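Long-range contacts in kelch domain-containing protein (Colletotrichum graminicola M1.001, PDB 5C86), which probably oxidises alcohols to aldehydes with a copper centre, as a fungal alcohol oxidase of the galactose oxidase and glyoxal oxidase (AA5) family: residues A[285-290]-A[414-419]; A[460-465]-A[473-478]. One frame throughout, in Å; residues are numbered along the deposited sequence. Where two conformers were deposited one is given.

How the interactions relate
From the N terminus, the chain first lays down propeller strands, then reaches the turn 285-290 between strands 282-285 and 291-294. Interaction 1 is made when strand 412-422 comes back to this turn, closing a loop of 123 residues. Interaction 2 follows in series: strand 459-466 turns back through a short loop and pairs with 473-478. The two loops neither nest nor cross. They meet in one sheet, because strands 412-422 and 459-466 are antiparallel neighbours. There Met462 N lies 2.8 Å from Ile416 O, a probable hydrogen bond. Together they join a propeller blade, strand 412-422 and the C-terminal hairpin.

Interaction 1 (A[285-290]-A[414-419]); sequences VMPDGK and SMIRVS
Ser414 and Ile416 of strand 412-422 meet the turn 285-290 at Val285, Met286 and Pro287. The polar part is one side-chain hydrogen bond. Ser414 OG donates to Pro287 O at 2.9 Å, in the carbonyl plane and on a lone pair, with a C=O...donor angle of 121°. A chi1 of 62° turns the hydroxyl toward the turn, where it reaches this oxygen. Pro287 O also accepts a bond from Arg431 NE, so two donors grip this buried oxygen.

The apolar part belongs to Ile416. Its CG1 branch lies anti to the carbonyl carbon (chi1 -65°), and the chain then runs extended to CD1. Ile416 CD1 touches the peptide link between Met286 and Pro287 and lies 3.4 Å from Pro287 N. It also meets the proline ring, with Pro287 CD 3.8 Å from Ile416 CD1. Val285 joins the same patch through its carbonyl oxygen, while Phe464 and Tyr372 also touch Pro287.

Bonds inside 285-290 set the shape that the strand meets. Gly289 N donates to Met286 O across a type I turn. Asp288 OD1 takes the backbone N of Lys290 at 3.1 Å, which makes an Asx turn. Its other oxygen forms a salt bridge with Lys290 NZ, met from above the carboxylate plane. The positive phi of Gly289 suits a residue without a side chain.

The arrangement is a beta turn linking two antiparallel strands of a Kelch-type propeller blade, packed against a strand of the galactose oxidase-like early set domain.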
ATOM      1  N   VAL A 285       3.897   6.782   0.120  1.00  9.59           N
ATOM      2  CA  VAL A 285       4.559   7.636  -0.871  1.00  9.45           C
ATOM      3  C   VAL A 285       3.609   8.719  -1.385  1.00 10.22           C
ATOM      4  O   VAL A 285       2.465   8.442  -1.663  1.00 11.61           O
ATOM      5  CB  VAL A 285       5.257   6.879  -2.025  1.00 10.83           C
ATOM      6  CG1 VAL A 285       4.320   6.169  -2.929  1.00 12.21           C
ATOM      7  CG2 VAL A 285       6.146   7.813  -2.886  1.00 12.23           C
ATOM      8  N   MET A 286       4.115   9.932  -1.457  1.00 10.25           N
ATOM      9  CA  MET A 286       3.423  11.122  -1.909  1.00 10.44           C
ATOM     10  C   MET A 286       3.820  11.544  -3.326  1.00 10.95           C
ATOM     11  O   MET A 286       4.855  11.101  -3.845  1.00 11.76           O
ATOM     12  CB  MET A 286       3.726  12.201  -0.904  1.00 12.98           C
ATOM     13  CG  MET A 286       2.924  12.031   0.389  1.00 14.24           C
ATOM     14  SD  MET A 286       3.621  13.106   1.676  1.00 16.66           S
ATOM     15  CE  MET A 286       4.914  12.234   1.971  1.00 11.52           C
ATOM     16  N   PRO A 287       3.020  12.418  -3.949  1.00 11.62           N
ATOM     17  CA  PRO A 287       3.315  12.731  -5.354  1.00 13.97           C
ATOM     18  C   PRO A 287       4.666  13.324  -5.617  1.00 14.59           C
ATOM     19  O   PRO A 287       5.151  13.127  -6.762  1.00 14.53           O
ATOM     20  CB  PRO A 287       2.230  13.746  -5.748  1.00 16.09           C
ATOM     21  CG  PRO A 287       1.437  13.961  -4.554  1.00 14.40           C
ATOM     22  CD  PRO A 287       1.659  12.844  -3.587  1.00 12.82           C
ATOM     23  N   ASP A 288       5.267  14.038  -4.696  1.00 13.29           N
ATOM     24  CA  ASP A 288       6.593  14.571  -4.878  1.00 14.22           C
ATOM     25  C   ASP A 288       7.698  13.636  -4.605  1.00 13.28           C
ATOM     26  O   ASP A 288       8.867  14.024  -4.701  1.00 16.16           O
ATOM     27  CB  ASP A 288       6.806  15.767  -3.946  1.00 17.47           C
ATOM     28  CG  ASP A 288       6.575  15.493  -2.481  1.00 19.32           C
ATOM     29  OD1 ASP A 288       6.279  14.359  -2.101  1.00 17.62           O
ATOM     30  OD2 ASP A 288       6.719  16.475  -1.675  1.00 24.42           O
ATOM     31  N   GLY A 289       7.402  12.387  -4.255  1.00 13.82           N
ATOM     32  CA  GLY A 289       8.446  11.383  -4.017  1.00 12.07           C
ATOM     33  C   GLY A 289       8.904  11.255  -2.613  1.00 13.21           C
ATOM     34  O   GLY A 289       9.614  10.332  -2.293  1.00 15.08           O
ATOM     35  N   LYS A 290       8.338  12.087  -1.741  1.00 11.33           N
ATOM     36  CA  LYS A 290       8.634  11.907  -0.335  1.00 12.79           C
ATOM     37  C   LYS A 290       7.786  10.795   0.255  1.00 11.51           C
ATOM     38  O   LYS A 290       6.803  10.332  -0.366  1.00 11.69           O
ATOM     39  CB  LYS A 290       8.492  13.213   0.482  1.00 13.37           C
ATOM     40  CG  LYS A 290       9.493  14.291   0.036  1.00 15.41           C
ATOM     41  CD  LYS A 290       9.398  15.522   1.041  1.00 20.40           C
ATOM     42  CE  LYS A 290      10.038  16.812   0.535  1.00 26.94           C
ATOM     43  NZ  LYS A 290       9.020  17.515  -0.317  1.00 31.99           N
ATOM     44  N   SER A 414       3.596  13.260 -11.728  1.00 10.59           N
ATOM     45  CA  SER A 414       3.806  11.877 -11.271  1.00 10.98           C
ATOM     46  C   SER A 414       2.545  11.086 -11.333  1.00 11.26           C
ATOM     47  O   SER A 414       1.451  11.640 -11.389  1.00 11.99           O
ATOM     48  CB  SER A 414       4.385  11.720  -9.876  1.00 12.85           C
ATOM     49  OG  SER A 414       3.523  12.261  -8.939  1.00 14.43           O
ATOM     50  N   MET A 415       2.659   9.773 -11.426  1.00 10.01           N
ATOM     51  CA  MET A 415       1.512   8.854 -11.389  1.00 11.08           C
ATOM     52  C   MET A 415       1.725   7.935 -10.179  1.00 11.35           C
ATOM     53  O   MET A 415       2.783   7.363 -10.042  1.00 12.11           O
ATOM     54  CB  MET A 415       1.269   8.097 -12.691  1.00 10.38           C
ATOM     55  CG  MET A 415       2.425   7.284 -13.211  1.00 11.87           C
ATOM     56  SD  MET A 415       2.253   6.719 -14.937  1.00 12.84           S
ATOM     57  CE  MET A 415       1.272   5.219 -14.767  1.00 12.45           C
ATOM     58  N   ILE A 416       0.749   7.862  -9.326  1.00  9.63           N
ATOM     59  CA  ILE A 416       0.853   7.016  -8.112  1.00 10.72           C
ATOM     60  C   ILE A 416      -0.196   5.967  -8.157  1.00  9.72           C
ATOM     61  O   ILE A 416      -1.380   6.287  -8.350  1.00 10.74           O
ATOM     62  CB  ILE A 416       0.763   7.844  -6.825  1.00 12.67           C
ATOM     63  CG1 ILE A 416       1.976   8.801  -6.709  1.00 16.32           C
ATOM     64  CG2 ILE A 416       0.765   6.932  -5.593  1.00 14.18           C
ATOM     65  CD1 ILE A 416       2.130   9.483  -5.398  1.00 18.86           C
ATOM     66  N   ARG A 417       0.193   4.719  -8.055  1.00  9.28           N
ATOM     67  CA  ARG A 417      -0.759   3.664  -8.209  1.00  9.47           C
ATOM     68  C   ARG A 417      -1.770   3.583  -7.060  1.00 10.16           C
ATOM     69  O   ARG A 417      -1.375   3.687  -5.862  1.00  9.85           O
ATOM     70  CB  ARG A 417      -0.038   2.355  -8.360  1.00 10.50           C
ATOM     71  CG  ARG A 417      -0.879   1.229  -8.995  1.00 10.83           C
ATOM     72  CD  ARG A 417      -0.033   0.051  -9.500  1.00 11.18           C
ATOM     73  NE  ARG A 417      -0.825  -1.053  -9.996  1.00 10.83           N
ATOM     74  CZ  ARG A 417      -1.553  -1.843  -9.216  1.00 12.58           C
ATOM     75  NH1 ARG A 417      -1.454  -1.788  -7.934  1.00 13.14           N
ATOM     76  NH2 ARG A 417      -2.348  -2.755  -9.734  1.00 12.93           N
ATOM     77  N   VAL A 418      -3.054   3.448  -7.394  1.00 10.16           N
ATOM     78  CA  VAL A 418      -4.104   3.378  -6.376  1.00  9.95           C
ATOM     79  C   VAL A 418      -3.936   2.111  -5.568  1.00 11.15           C
ATOM     80  O   VAL A 418      -3.613   1.038  -6.094  1.00 11.19           O
ATOM     81  CB  VAL A 418      -5.488   3.446  -7.067  1.00 11.09           C
ATOM     82  CG1 VAL A 418      -6.637   3.176  -6.154  1.00 11.22           C
ATOM     83  CG2 VAL A 418      -5.660   4.757  -7.841  1.00 11.60           C
ATOM     84  N   SER A 419      -4.155   2.230  -4.262  1.00 10.74           N
ATOM     85  CA  SER A 419      -3.742   1.149  -3.368  1.00 11.32           C
ATOM     86  C   SER A 419      -4.693   0.903  -2.196  1.00 11.85           C
ATOM     87  O   SER A 419      -5.746   1.481  -2.114  1.00 11.23           O
ATOM     88  CB  SER A 419      -2.264   1.349  -2.908  1.00 12.55           C
ATOM     89  OG  SER A 419      -2.200   2.449  -2.041  1.00 12.69           O
TER

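Interaction 2 (A[460-465]-A[473-478]); sequences YYMLFA and CVAQFF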
ATOM      1  N   TYR A 460      -5.216   1.161 -12.001  1.00 11.15           N
ATOM      2  CA  TYR A 460      -5.512   2.539 -11.782  1.00 11.41           C
ATOM      3  C   TYR A 460      -4.394   3.288 -11.069  1.00 11.17           C
ATOM      4  O   TYR A 460      -3.747   2.775 -10.138  1.00 10.87           O
ATOM      5  CB  TYR A 460      -6.796   2.779 -11.016  1.00 11.84           C
ATOM      6  CG  TYR A 460      -8.058   2.828 -11.860  1.00 12.73           C
ATOM      7  CD1 TYR A 460      -8.697   1.667 -12.245  1.00 15.50           C
ATOM      8  CD2 TYR A 460      -8.442   3.990 -12.415  1.00 15.30           C
ATOM      9  CE1 TYR A 460      -9.819   1.705 -13.037  1.00 16.20           C
ATOM     10  CE2 TYR A 460      -9.541   4.057 -13.215  1.00 15.82           C
ATOM     11  CZ  TYR A 460     -10.213   2.915 -13.514  1.00 17.70           C
ATOM     12  OH  TYR A 460     -11.364   3.044 -14.310  1.00 23.61           O
ATOM     13  N   TYR A 461      -4.195   4.546 -11.527  1.00 10.19           N
ATOM     14  CA  TYR A 461      -3.238   5.476 -10.991  1.00  9.61           C
ATOM     15  C   TYR A 461      -3.904   6.807 -10.807  1.00 10.26           C
ATOM     16  O   TYR A 461      -4.896   7.147 -11.455  1.00 11.55           O
ATOM     17  CB  TYR A 461      -2.105   5.725 -11.989  1.00  9.41           C
ATOM     18  CG  TYR A 461      -1.148   4.519 -12.090  1.00 10.12           C
ATOM     19  CD1 TYR A 461      -1.501   3.438 -12.818  1.00 10.13           C
ATOM     20  CD2 TYR A 461       0.067   4.547 -11.510  1.00  9.23           C
ATOM     21  CE1 TYR A 461      -0.628   2.336 -12.875  1.00  9.71           C
ATOM     22  CE2 TYR A 461       0.956   3.479 -11.549  1.00 10.05           C
ATOM     23  CZ  TYR A 461       0.614   2.353 -12.291  1.00 10.30           C
ATOM     24  OH  TYR A 461       1.497   1.277 -12.347  1.00 12.61           O
ATOM     25  N   MET A 462      -3.353   7.558  -9.858  1.00 10.64           N
ATOM     26  CA  MET A 462      -3.628   8.977  -9.670  1.00 10.11           C
ATOM     27  C   MET A 462      -2.561   9.785 -10.407  1.00 10.08           C
ATOM     28  O   MET A 462      -1.381   9.610 -10.119  1.00 10.77           O
ATOM     29  CB  MET A 462      -3.579   9.296  -8.237  1.00 11.22           C
ATOM     30  CG  MET A 462      -4.768   8.719  -7.475  1.00 14.07           C
ATOM     31  SD  MET A 462      -4.651   8.963  -5.667  1.00 18.48           S
ATOM     32  CE  MET A 462      -3.454   7.721  -5.209  1.00 16.63           C
ATOM     33  N   LEU A 463      -2.970  10.682 -11.315  0.54 10.80           N
ATOM     34  CA  LEU A 463      -2.044  11.590 -11.989  0.54 10.71           C
ATOM     35  C   LEU A 463      -2.060  12.873 -11.180  0.54 10.91           C
ATOM     36  O   LEU A 463      -3.112  13.439 -10.927  0.54 10.47           O
ATOM     37  CB  LEU A 463      -2.458  11.826 -13.451  0.54 12.04           C
ATOM     38  CG  LEU A 463      -1.340  12.041 -14.444  0.54 13.00           C
ATOM     39  CD1 LEU A 463      -1.724  11.714 -15.906  0.54 15.12           C
ATOM     40  CD2 LEU A 463      -0.878  13.509 -14.236  0.54 14.15           C
ATOM     41  N   PHE A 464      -0.898  13.249 -10.676  1.00  9.83           N
ATOM     42  CA  PHE A 464      -0.628  14.530 -10.035  1.00 10.17           C
ATOM     43  C   PHE A 464       0.239  15.442 -10.852  1.00 11.63           C
ATOM     44  O   PHE A 464       1.215  15.001 -11.476  1.00 11.82           O
ATOM     45  CB  PHE A 464       0.051  14.282  -8.709  1.00 10.85           C
ATOM     46  CG  PHE A 464      -0.805  13.594  -7.644  1.00 11.53           C
ATOM     47  CD1 PHE A 464      -1.642  14.380  -6.851  1.00 11.98           C
ATOM     48  CD2 PHE A 464      -0.780  12.224  -7.392  1.00 10.71           C
ATOM     49  CE1 PHE A 464      -2.434  13.833  -5.860  1.00 12.99           C
ATOM     50  CE2 PHE A 464      -1.525  11.653  -6.374  1.00 12.38           C
ATOM     51  CZ  PHE A 464      -2.329  12.497  -5.591  1.00 12.34           C
ATOM     52  N   ALA A 465      -0.104  16.736 -10.783  1.00  9.68           N
ATOM     53  CA  ALA A 465       0.688  17.771 -11.387  1.00 10.44           C
ATOM     54  C   ALA A 465       1.073  18.696 -10.242  1.00 11.41           C
ATOM     55  O   ALA A 465       0.202  19.058  -9.417  1.00 13.58           O
ATOM     56  CB  ALA A 465      -0.090  18.520 -12.408  1.00 11.81           C
ATOM     57  N   CYS A 473      -1.824  19.395  -7.523  1.00 10.96           N
ATOM     58  CA  CYS A 473      -3.233  19.384  -7.776  1.00 11.64           C
ATOM     59  C   CYS A 473      -3.912  18.255  -7.015  1.00 12.10           C
ATOM     60  O   CYS A 473      -3.241  17.349  -6.460  1.00 12.68           O
ATOM     61  CB  CYS A 473      -3.569  19.312  -9.228  1.00 12.36           C
ATOM     62  SG  CYS A 473      -3.093  17.772 -10.039  1.00 13.95           S
ATOM     63  N   VAL A 474      -5.258  18.246  -7.020  1.00 12.60           N
ATOM     64  CA  VAL A 474      -6.010  17.049  -6.684  1.00 14.04           C
ATOM     65  C   VAL A 474      -5.915  16.134  -7.897  1.00 14.37           C
ATOM     66  O   VAL A 474      -6.016  16.559  -9.078  1.00 14.86           O
ATOM     67  CB  VAL A 474      -7.472  17.424  -6.363  1.00 15.28           C
ATOM     68  CG1 VAL A 474      -8.308  16.166  -6.213  1.00 18.29           C
ATOM     69  CG2 VAL A 474      -7.524  18.316  -5.151  1.00 15.24           C
ATOM     70  N   ALA A 475      -5.665  14.863  -7.693  1.00 13.58           N
ATOM     71  CA  ALA A 475      -5.370  13.975  -8.823  1.00 12.66           C
ATOM     72  C   ALA A 475      -6.511  13.628  -9.650  1.00 13.23           C
ATOM     73  O   ALA A 475      -7.663  13.705  -9.225  1.00 14.79           O
ATOM     74  CB  ALA A 475      -4.691  12.720  -8.319  1.00 15.17           C
ATOM     75  N   GLN A 476      -6.195  13.301 -10.923  1.00 12.08           N
ATOM     76  CA  GLN A 476      -7.167  12.671 -11.827  1.00 14.75           C
ATOM     77  C   GLN A 476      -6.834  11.219 -11.982  1.00 14.86           C
ATOM     78  O   GLN A 476      -5.660  10.848 -12.015  1.00 15.05           O
ATOM     79  CB  GLN A 476      -7.218  13.360 -13.208  1.00 17.76           C
ATOM     80  CG  GLN A 476      -7.679  14.811 -13.112  1.00 22.36           C
ATOM     81  CD  GLN A 476      -9.031  14.983 -12.409  1.00 30.75           C
ATOM     82  OE1 GLN A 476      -9.992  14.211 -12.616  1.00 32.66           O
ATOM     83  NE2 GLN A 476      -9.127  16.039 -11.609  1.00 38.69           N
ATOM     84  N   PHE A 477      -7.856  10.400 -12.098  1.00 12.39           N
ATOM     85  CA  PHE A 477      -7.635   8.948 -12.204  1.00 11.18           C
ATOM     86  C   PHE A 477      -7.495   8.509 -13.629  1.00 12.37           C
ATOM     87  O   PHE A 477      -8.185   9.001 -14.532  1.00 15.23           O
ATOM     88  CB  PHE A 477      -8.791   8.181 -11.556  1.00 11.84           C
ATOM     89  CG  PHE A 477      -8.837   8.280 -10.096  1.00 12.60           C
ATOM     90  CD1 PHE A 477      -8.154   7.370  -9.331  1.00 13.21           C
ATOM     91  CD2 PHE A 477      -9.533   9.294  -9.424  1.00 13.32           C
ATOM     92  CE1 PHE A 477      -8.177   7.452  -7.974  1.00 13.67           C
ATOM     93  CE2 PHE A 477      -9.585   9.345  -8.034  1.00 15.36           C
ATOM     94  CZ  PHE A 477      -8.893   8.404  -7.285  1.00 13.64           C
ATOM     95  N   PHE A 478      -6.663   7.517 -13.871  1.00 10.94           N
ATOM     96  CA  PHE A 478      -6.589   6.891 -15.143  1.00 11.92           C
ATOM     97  C   PHE A 478      -6.087   5.463 -14.954  1.00 12.26           C
ATOM     98  O   PHE A 478      -5.544   5.151 -13.898  1.00 12.43           O
ATOM     99  CB  PHE A 478      -5.701   7.625 -16.185  1.00 12.86           C
ATOM    100  CG  PHE A 478      -4.210   7.535 -15.908  1.00 12.11           C
ATOM    101  CD1 PHE A 478      -3.640   8.313 -14.898  1.00 13.14           C
ATOM    102  CD2 PHE A 478      -3.404   6.659 -16.610  1.00 13.66           C
ATOM    103  CE1 PHE A 478      -2.276   8.253 -14.651  1.00 13.44           C
ATOM    104  CE2 PHE A 478      -2.040   6.581 -16.334  1.00 13.68           C
ATOM    105  CZ  PHE A 478      -1.497   7.382 -15.397  1.00 13.61           C
TER
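Tyr461 and Phe478 pair in the antiparallel beta hairpin formed by strands 459-466 and 476-481, within the early set domain. The ladder continues through Met462 with Phe477 and Leu463 with Gln476. Tyr461 N donates to Phe478 O at 2.8 Å, and Phe478 N returns a bond to Tyr461 O. Leu463 and Gln476 exchange a second such pair.

The tight part includes the face with Tyr461, Leu463 and Phe478. Phe478 takes a chi1 of 72°, and its ring reaches across to the other strand. Tyr461 CB sits over the face of the Phe478 ring, 4.1 Å from its centroid. The Tyr461 ring lies near parallel to that of Phe478 but slid aside, with little overlap. Leu463 CD1 meets the Phe478 ring obliquely in one of two conformers, so this contact is less certain. Ile401 of strand 400-405 touches both Leu463 and Phe478.

Met462, Phe464, Ala475 and Phe477 are grouped across the other side. Met462 runs alongside Phe477, its sulfur oblique to the ring in a Met-aromatic contact. Ala475 CB is set over the centre of the Phe464 ring, 3.5 Å from the centroid.

The looser side is at Val474 and Gln476. Val474 is exposed and makes no contact across the hairpin. Gln476 is partly exposed and gives mainly its backbone to the pairing. Phe477 is also partly exposed, although it packs on Met462. At the end nearest the connecting loop the bonding tightens again: Cys473 N donates to Ala465 O at 2.8 Å, and Ala465 N donates to Cys473 SG at 3.2 Å.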